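Sortase, SrtB family (Streptococcus pneumoniae PCS8235, PDB 4Y4Q) probably acts as a class B sortase, a cysteine transpeptidase-type enzyme of the sortase beta-barrel fold linked to type II pilus formation. Local coordinates at residues 145-151 and 205-209; 170-174 and 200-206. All blocks are in the same frame, centred on the assembly; numbering follows the deposited sequence.

Contact 1. Residues 145-151 and 205-209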
ATOM      1  N   ALA A 145      -3.241  11.669  -7.524  1.00 27.35           N
ATOM      2  CA  ALA A 145      -3.327  11.902  -8.963  1.00 43.45           C
ATOM      3  C   ALA A 145      -2.985  13.352  -9.318  1.00 43.13           C
ATOM      4  O   ALA A 145      -2.694  13.658 -10.475  1.00 43.82           O
ATOM      5  CB  ALA A 145      -4.702  11.525  -9.494  1.00 30.30           C
ATOM      6  N   ASP A 146      -3.014  14.235  -8.321  1.00 45.92           N
ATOM      7  CA  ASP A 146      -2.632  15.637  -8.513  1.00 41.88           C
ATOM      8  C   ASP A 146      -1.116  15.826  -8.361  1.00 41.25           C
ATOM      9  O   ASP A 146      -0.515  15.362  -7.385  1.00 36.81           O
ATOM     10  CB  ASP A 146      -3.383  16.538  -7.532  1.00 43.08           C
ATOM     11  CG  ASP A 146      -3.051  18.008  -7.721  1.00 55.44           C
ATOM     12  OD1 ASP A 146      -3.432  18.582  -8.769  1.00 59.34           O
ATOM     13  OD2 ASP A 146      -2.410  18.591  -6.818  1.00 54.25           O
ATOM     14  N   GLN A 147      -0.507  16.492  -9.339  1.00 43.90           N
ATOM     15  CA  GLN A 147       0.943  16.672  -9.386  1.00 42.68           C
ATOM     16  C   GLN A 147       1.488  17.232  -8.069  1.00 44.38           C
ATOM     17  O   GLN A 147       2.400  16.669  -7.467  1.00 45.71           O
ATOM     18  CB  GLN A 147       1.320  17.604 -10.553  1.00 47.83           C
ATOM     19  CG  GLN A 147       2.833  17.730 -10.831  1.00 45.32           C
ATOM     20  CD  GLN A 147       3.465  16.406 -11.267  1.00 50.38           C
ATOM     21  OE1 GLN A 147       4.097  15.702 -10.466  1.00 49.62           O
ATOM     22  NE2 GLN A 147       3.283  16.057 -12.537  1.00 50.64           N
ATOM     23  N   GLU A 148       0.905  18.337  -7.622  1.00 40.03           N
ATOM     24  CA  GLU A 148       1.345  19.015  -6.407  1.00 37.96           C
ATOM     25  C   GLU A 148       1.224  18.145  -5.150  1.00 36.17           C
ATOM     26  O   GLU A 148       2.165  18.020  -4.365  1.00 42.47           O
ATOM     27  CB  GLU A 148       0.539  20.305  -6.248  1.00 43.64           C
ATOM     28  CG  GLU A 148       1.146  21.334  -5.333  1.00 57.17           C
ATOM     29  CD  GLU A 148       0.388  22.652  -5.391  1.00 65.39           C
ATOM     30  OE1 GLU A 148       0.270  23.222  -6.504  1.00 63.65           O
ATOM     31  OE2 GLU A 148      -0.104  23.101  -4.328  1.00 65.22           O
ATOM     32  N   PHE A 149       0.060  17.541  -4.955  1.00 35.98           N
ATOM     33  CA  PHE A 149      -0.142  16.684  -3.801  1.00 36.91           C
ATOM     34  C   PHE A 149       0.861  15.519  -3.847  1.00 34.01           C
ATOM     35  O   PHE A 149       1.455  15.150  -2.822  1.00 32.88           O
ATOM     36  CB  PHE A 149      -1.589  16.178  -3.787  1.00 39.37           C
ATOM     37  CG  PHE A 149      -1.997  15.508  -2.500  1.00 37.08           C
ATOM     38  CD1 PHE A 149      -1.683  14.173  -2.269  1.00 41.76           C
ATOM     39  CD2 PHE A 149      -2.711  16.205  -1.534  1.00 37.85           C
ATOM     40  CE1 PHE A 149      -2.058  13.539  -1.089  1.00 35.59           C
ATOM     41  CE2 PHE A 149      -3.097  15.582  -0.351  1.00 39.59           C
ATOM     42  CZ  PHE A 149      -2.765  14.242  -0.130  1.00 33.84           C
ATOM     43  N   PHE A 150       1.067  14.954  -5.031  1.00 35.63           N
ATOM     44  CA  PHE A 150       2.049  13.883  -5.180  1.00 35.32           C
ATOM     45  C   PHE A 150       3.456  14.362  -4.828  1.00 29.04           C
ATOM     46  O   PHE A 150       4.196  13.662  -4.146  1.00 27.64           O
ATOM     47  CB  PHE A 150       2.059  13.318  -6.607  1.00 33.17           C
ATOM     48  CG  PHE A 150       3.089  12.231  -6.812  1.00 32.09           C
ATOM     49  CD1 PHE A 150       2.777  10.900  -6.538  1.00 30.85           C
ATOM     50  CD2 PHE A 150       4.373  12.538  -7.250  1.00 29.79           C
ATOM     51  CE1 PHE A 150       3.722   9.885  -6.716  1.00 28.17           C
ATOM     52  CE2 PHE A 150       5.326  11.534  -7.435  1.00 39.83           C
ATOM     53  CZ  PHE A 150       4.999  10.203  -7.167  1.00 33.05           C
ATOM     54  N   ASP A 151       3.833  15.543  -5.316  1.00 29.05           N
ATOM     55  CA  ASP A 151       5.183  16.044  -5.088  1.00 33.84           C
ATOM     56  C   ASP A 151       5.436  16.284  -3.609  1.00 36.97           C
ATOM     57  O   ASP A 151       6.556  16.124  -3.127  1.00 38.90           O
ATOM     58  CB  ASP A 151       5.434  17.342  -5.873  1.00 35.26           C
ATOM     59  CG  ASP A 151       5.476  17.118  -7.387  1.00 45.76           C
ATOM     60  OD1 ASP A 151       5.690  15.964  -7.823  1.00 40.22           O
ATOM     61  OD2 ASP A 151       5.301  18.098  -8.143  1.00 56.95           O
ATOM     62  N   MET A 205       1.318   7.158 -13.483  1.00 42.95           N
ATOM     63  CA  MET A 205       0.725   8.461 -13.788  1.00 37.40           C
ATOM     64  C   MET A 205       1.624   9.561 -13.215  1.00 35.85           C
ATOM     65  O   MET A 205       1.817  10.609 -13.835  1.00 35.88           O
ATOM     66  CB  MET A 205      -0.700   8.561 -13.244  1.00 38.71           C
ATOM     67  CG  MET A 205      -1.280   9.983 -13.312  1.00 51.42           C
ATOM     68  SD  MET A 205      -3.055  10.065 -13.002  1.00 67.26           S
ATOM     69  CE  MET A 205      -3.404  11.772 -13.452  1.00 65.44           C
ATOM     70  N   HIS A 206       2.168   9.318 -12.023  1.00 31.99           N
ATOM     71  CA  HIS A 206       3.270  10.128 -11.501  1.00 27.29           C
ATOM     72  C   HIS A 206       4.317   9.173 -10.923  1.00 30.90           C
ATOM     73  O   HIS A 206       3.984   8.077 -10.461  1.00 34.98           O
ATOM     74  CB  HIS A 206       2.790  11.093 -10.400  1.00 37.21           C
ATOM     75  CG  HIS A 206       1.716  12.040 -10.843  1.00 39.64           C
ATOM     76  ND1 HIS A 206       1.950  13.076 -11.722  1.00 45.75           N
ATOM     77  CD2 HIS A 206       0.400  12.106 -10.526  1.00 39.12           C
ATOM     78  CE1 HIS A 206       0.824  13.737 -11.933  1.00 48.29           C
ATOM     79  NE2 HIS A 206      -0.131  13.172 -11.215  1.00 43.74           N
ATOM     80  N   LYS A 207       5.579   9.584 -10.937  1.00 33.18           N
ATOM     81  CA  LYS A 207       6.621   8.794 -10.291  1.00 32.71           C
ATOM     82  C   LYS A 207       7.783   9.694  -9.971  1.00 34.80           C
ATOM     83  O   LYS A 207       7.918  10.756 -10.570  1.00 39.72           O
ATOM     84  CB  LYS A 207       7.091   7.651 -11.200  1.00 31.89           C
ATOM     85  CG  LYS A 207       7.736   8.131 -12.495  1.00 41.10           C
ATOM     86  CD  LYS A 207       8.144   6.947 -13.362  1.00 44.59           C
ATOM     87  CE  LYS A 207       8.504   7.406 -14.765  1.00 53.25           C
ATOM     88  NZ  LYS A 207       9.053   6.284 -15.559  1.00 63.36           N
ATOM     89  N   ARG A 208       8.607   9.291  -9.006  1.00 31.22           N
ATOM     90  CA  ARG A 208       9.868   9.991  -8.749  1.00 39.40           C
ATOM     91  C   ARG A 208      10.993   8.985  -8.875  1.00 40.96           C
ATOM     92  O   ARG A 208      10.811   7.811  -8.573  1.00 42.40           O
ATOM     93  CB  ARG A 208       9.893  10.653  -7.360  1.00 35.85           C
ATOM     94  CG  ARG A 208       9.458   9.752  -6.206  1.00 38.99           C
ATOM     95  CD  ARG A 208       9.674  10.435  -4.840  1.00 45.11           C
ATOM     96  NE  ARG A 208       8.961  11.709  -4.750  1.00 39.00           N
ATOM     97  CZ  ARG A 208       7.710  11.836  -4.321  1.00 35.32           C
ATOM     98  NH1 ARG A 208       7.040  10.764  -3.923  1.00 22.86           N
ATOM     99  NH2 ARG A 208       7.133  13.040  -4.284  1.00 36.99           N
ATOM    100  N   ASP A 209      12.152   9.439  -9.322  1.00 50.77           N
ATOM    101  CA  ASP A 209      13.296   8.553  -9.458  1.00 55.20           C
ATOM    102  C   ASP A 209      13.928   8.288  -8.090  1.00 58.58           C
ATOM    103  O   ASP A 209      14.488   9.197  -7.484  1.00 65.49           O
ATOM    104  CB  ASP A 209      14.323   9.181 -10.403  1.00 63.19           C
ATOM    105  CG  ASP A 209      15.278   8.160 -10.985  1.00 78.63           C
ATOM    106  OD1 ASP A 209      15.752   7.284 -10.226  1.00 85.50           O
ATOM    107  OD2 ASP A 209      15.548   8.223 -12.205  1.00 82.55           O
TER

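Contact 2. Residues 170-174 and 200-206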
ATOM      1  N   PHE A 170       7.093   6.363  -4.267  1.00 27.54           N
ATOM      2  CA  PHE A 170       7.739   6.689  -5.545  1.00 23.27           C
ATOM      3  C   PHE A 170       6.826   6.662  -6.767  1.00 26.91           C
ATOM      4  O   PHE A 170       7.252   7.019  -7.865  1.00 33.32           O
ATOM      5  CB  PHE A 170       8.965   5.808  -5.807  1.00 27.78           C
ATOM      6  CG  PHE A 170       8.647   4.351  -5.930  1.00 30.19           C
ATOM      7  CD1 PHE A 170       8.303   3.794  -7.158  1.00 32.09           C
ATOM      8  CD2 PHE A 170       8.687   3.532  -4.816  1.00 35.16           C
ATOM      9  CE1 PHE A 170       8.009   2.434  -7.267  1.00 29.38           C
ATOM     10  CE2 PHE A 170       8.390   2.181  -4.919  1.00 34.11           C
ATOM     11  CZ  PHE A 170       8.052   1.639  -6.146  1.00 34.77           C
ATOM     12  N   GLU A 171       5.582   6.239  -6.605  1.00 28.30           N
ATOM     13  CA  GLU A 171       4.713   6.138  -7.774  1.00 30.18           C
ATOM     14  C   GLU A 171       3.224   6.210  -7.451  1.00 25.18           C
ATOM     15  O   GLU A 171       2.776   5.696  -6.415  1.00 29.83           O
ATOM     16  CB  GLU A 171       5.015   4.845  -8.571  1.00 27.80           C
ATOM     17  CG  GLU A 171       4.009   4.586  -9.682  1.00 29.76           C
ATOM     18  CD  GLU A 171       4.374   3.431 -10.615  1.00 38.42           C
ATOM     19  OE1 GLU A 171       5.490   2.870 -10.509  1.00 37.21           O
ATOM     20  OE2 GLU A 171       3.524   3.086 -11.468  1.00 31.75           O
ATOM     21  N   MET A 172       2.460   6.854  -8.334  1.00 23.14           N
ATOM     22  CA  MET A 172       1.003   6.689  -8.326  1.00 31.40           C
ATOM     23  C   MET A 172       0.560   6.211  -9.704  1.00 35.20           C
ATOM     24  O   MET A 172       1.069   6.675 -10.741  1.00 31.72           O
ATOM     25  CB  MET A 172       0.294   8.008  -7.997  1.00 33.62           C
ATOM     26  CG  MET A 172      -1.130   7.849  -7.452  1.00 41.16           C
ATOM     27  SD  MET A 172      -2.451   7.816  -8.691  1.00 57.99           S
ATOM     28  CE  MET A 172      -1.708   8.815  -9.911  1.00 28.79           C
ATOM     29  N   LEU A 173      -0.396   5.295  -9.738  1.00 20.41           N
ATOM     30  CA  LEU A 173      -0.905   4.893 -11.034  1.00 30.66           C
ATOM     31  C   LEU A 173      -2.371   4.596 -10.928  1.00 26.59           C
ATOM     32  O   LEU A 173      -2.873   4.373  -9.822  1.00 28.85           O
ATOM     33  CB  LEU A 173      -0.121   3.697 -11.598  1.00 38.99           C
ATOM     34  CG  LEU A 173       0.130   2.399 -10.824  1.00 45.10           C
ATOM     35  CD1 LEU A 173      -1.148   1.744 -10.470  1.00 58.22           C
ATOM     36  CD2 LEU A 173       0.877   1.424 -11.710  1.00 49.67           C
ATOM     37  N   GLU A 174      -3.048   4.592 -12.072  1.00 29.34           N
ATOM     38  CA  GLU A 174      -4.444   4.176 -12.147  1.00 36.64           C
ATOM     39  C   GLU A 174      -4.519   2.990 -13.090  1.00 31.37           C
ATOM     40  O   GLU A 174      -3.898   2.999 -14.155  1.00 37.39           O
ATOM     41  CB  GLU A 174      -5.336   5.331 -12.642  1.00 48.94           C
ATOM     42  CG  GLU A 174      -5.396   6.521 -11.663  1.00 64.07           C
ATOM     43  CD  GLU A 174      -6.182   7.723 -12.196  1.00 82.73           C
ATOM     44  OE1 GLU A 174      -6.584   7.716 -13.384  1.00 92.44           O
ATOM     45  OE2 GLU A 174      -6.394   8.683 -11.420  1.00 85.57           O
ATOM     46  N   LEU A 200       5.643  -1.805 -13.930  1.00 34.71           N
ATOM     47  CA  LEU A 200       4.985  -0.944 -12.947  1.00 30.86           C
ATOM     48  C   LEU A 200       5.348   0.528 -13.177  1.00 31.42           C
ATOM     49  O   LEU A 200       4.474   1.380 -13.296  1.00 38.30           O
ATOM     50  CB  LEU A 200       5.370  -1.382 -11.534  1.00 36.97           C
ATOM     51  CG  LEU A 200       4.593  -0.793 -10.352  1.00 37.13           C
ATOM     52  CD1 LEU A 200       3.097  -1.086 -10.470  1.00 35.27           C
ATOM     53  CD2 LEU A 200       5.136  -1.353  -9.053  1.00 32.29           C
ATOM     54  N   LEU A 201       6.636   0.814 -13.296  1.00 31.21           N
ATOM     55  CA  LEU A 201       7.080   2.176 -13.545  1.00 38.11           C
ATOM     56  C   LEU A 201       6.598   2.720 -14.894  1.00 43.58           C
ATOM     57  O   LEU A 201       6.261   3.896 -15.006  1.00 43.47           O
ATOM     58  CB  LEU A 201       8.609   2.259 -13.433  1.00 44.28           C
ATOM     59  CG  LEU A 201       9.123   2.047 -12.002  1.00 47.60           C
ATOM     60  CD1 LEU A 201      10.631   1.789 -11.957  1.00 46.68           C
ATOM     61  CD2 LEU A 201       8.751   3.247 -11.115  1.00 49.74           C
ATOM     62  N   SER A 202       6.548   1.868 -15.915  1.00 45.33           N
ATOM     63  CA  SER A 202       6.229   2.342 -17.262  1.00 41.62           C
ATOM     64  C   SER A 202       4.790   2.835 -17.397  1.00 40.61           C
ATOM     65  O   SER A 202       4.490   3.615 -18.294  1.00 54.44           O
ATOM     66  CB  SER A 202       6.522   1.264 -18.323  1.00 43.86           C
ATOM     67  OG  SER A 202       5.713   0.117 -18.132  1.00 44.30           O
ATOM     68  N   VAL A 203       3.902   2.381 -16.516  1.00 38.32           N
ATOM     69  CA  VAL A 203       2.497   2.787 -16.585  1.00 35.47           C
ATOM     70  C   VAL A 203       2.134   3.818 -15.502  1.00 36.71           C
ATOM     71  O   VAL A 203       0.953   4.074 -15.232  1.00 34.91           O
ATOM     72  CB  VAL A 203       1.553   1.564 -16.502  1.00 37.27           C
ATOM     73  CG1 VAL A 203       1.797   0.623 -17.687  1.00 37.75           C
ATOM     74  CG2 VAL A 203       1.759   0.822 -15.192  1.00 35.42           C
ATOM     75  N   ALA A 204       3.158   4.418 -14.898  1.00 30.72           N
ATOM     76  CA  ALA A 204       2.958   5.372 -13.811  1.00 36.42           C
ATOM     77  C   ALA A 204       2.225   6.619 -14.297  1.00 45.28           C
ATOM     78  O   ALA A 204       2.485   7.091 -15.402  1.00 48.28           O
ATOM     79  CB  ALA A 204       4.293   5.764 -13.217  1.00 29.19           C
ATOM     80  N   MET A 205       1.318   7.158 -13.483  1.00 42.95           N
ATOM     81  CA  MET A 205       0.725   8.461 -13.788  1.00 37.40           C
ATOM     82  C   MET A 205       1.624   9.561 -13.215  1.00 35.85           C
ATOM     83  O   MET A 205       1.817  10.609 -13.835  1.00 35.88           O
ATOM     84  CB  MET A 205      -0.700   8.561 -13.244  1.00 38.71           C
ATOM     85  CG  MET A 205      -1.280   9.983 -13.312  1.00 51.42           C
ATOM     86  SD  MET A 205      -3.055  10.065 -13.002  1.00 67.26           S
ATOM     87  CE  MET A 205      -3.404  11.772 -13.452  1.00 65.44           C
ATOM     88  N   HIS A 206       2.168   9.318 -12.023  1.00 31.99           N
ATOM     89  CA  HIS A 206       3.270  10.128 -11.501  1.00 27.29           C
ATOM     90  C   HIS A 206       4.317   9.173 -10.923  1.00 30.90           C
ATOM     91  O   HIS A 206       3.984   8.077 -10.461  1.00 34.98           O
ATOM     92  CB  HIS A 206       2.790  11.093 -10.400  1.00 37.21           C
ATOM     93  CG  HIS A 206       1.716  12.040 -10.843  1.00 39.64           C
ATOM     94  ND1 HIS A 206       1.950  13.076 -11.722  1.00 45.75           N
ATOM     95  CD2 HIS A 206       0.400  12.106 -10.526  1.00 39.12           C
ATOM     96  CE1 HIS A 206       0.824  13.737 -11.933  1.00 48.29           C
ATOM     97  NE2 HIS A 206      -0.131  13.172 -11.215  1.00 43.74           N
TER
HETATM   98  O   HOH W   1      -1.341   5.470 -14.577  1.00 40.06           O

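Contact 1. Residues 145-151 and 205-209
His206 and Arg208, on and just beyond a short edge strand of the sortase beta-barrel, reach to the first turn of helix 147-152 and bind main-chain oxygens on it and just before it. Two hydrogen bonds make the polar part. His206 NE2 gives its N-H to Ala145 O over 2.7 Å; the oxygen lies at the ring's edge, in the ring plane, while the nitrogen stands well above the carbonyl plane, 63° out of it. Arg208 NH2 donates to Phe150 O at 3.0 Å, and NH1 of the same guanidinium goes to Ile169 O, so the group is tied to both the helix and strand 163-176.

Stacking on Phe150 is the second element. The Arg208 guanidinium lies flat on its ring, planes 2° apart and centres 4.6 Å from each other, in an offset, nearly parallel stack in which two hydrogen bonds fix the rotation of the guanidinium. The bend at Arg208 chi3 (57°) folds the chain end back toward the helix. On the opposite face Phe150 receives His206 CB squarely over the ring centre, 3.6 Å from the centroid, as a CH-pi contact, and Phe150 CZ reaches Lys207 CA. The imidazole itself is only oblique to that ring, while the CA-H of Gln147 meets the imidazole off-centre.

Apolar packing adds to this. The extended Met205 chain brings SD to 4.1 Å from Ala145 CB. The helix start is separately organised by Asp146 at the N-cap: its carboxylate accepts from Phe149 N in a rather long bond. At the Met205 end, the methyl CE comes to 3.6 Å from Ala145 O, the same oxygen that His206 holds.

Contact 2. Residues 170-174 and 200-206
Met172 on strand 163-176 faces both Met205 and His206, a classic beta bulge in the antiparallel pairing at the edge of the sortase barrel. The bulge focuses two N-H groups on one oxygen: Met172 O accepts from Met205 N, in its carbonyl plane, and from His206 N, while Met172 N returns a bond to His206 O at 2.9 Å. Beside this ladder the Met172 chain, bent at chi2 (-90°) and again at chi3, lies next to Met205 and points the same way. Its methyl CE presses on Met205 CB at 3.5 Å, a tight fit, and touches Met205 SD and, obliquely, His206 CD2.

The other side of the strand meets the end of helix 190-202. Leu173 projects CD2 into the notch between Leu200 CD1 and Val203 CG2, each 3.6 Å from it. Leu201 lodges its CD2 branch at the edge of the Phe170 ring, 4.0 Å from CE1, the two side chains crossing at about a right angle. Between these bumps the extended Glu171 fills the hollow at the helix end: OE1 touches Leu201 CD2, and OE2 packs on Ala204 CB. Glu171 OE2 also lies 2.7 Å from Leu200 O, so this buried carboxyl is probably protonated. At the Glu174 end, a water accepts from Glu174 N and donates to Val203 O at 2.8 Å.

Overall arrangement
After its first four strands the chain reaches residues 145-151 at the start of helix 147-152, then passes through strands 155-160 and 163-176 and helix 190-202. Contact 2 closes the shorter loop, from 170-174 to 200-206; contact 1 closes the longer one, from 145-151 to 205-209. The loop of contact 2 lies within that of contact 1, and both end on Met205 and His206. Strand 206-207 thus lies on strand 163-176 through contact 2 and against helix 147-152 through contact 1; the centres of the two contacts are about 9 Å apart. Ala145 and Phe150 touch Met172 directly, bringing helix 147-152 and its preceding loop onto strand 163-176, which helix 190-202 reaches through contact 2.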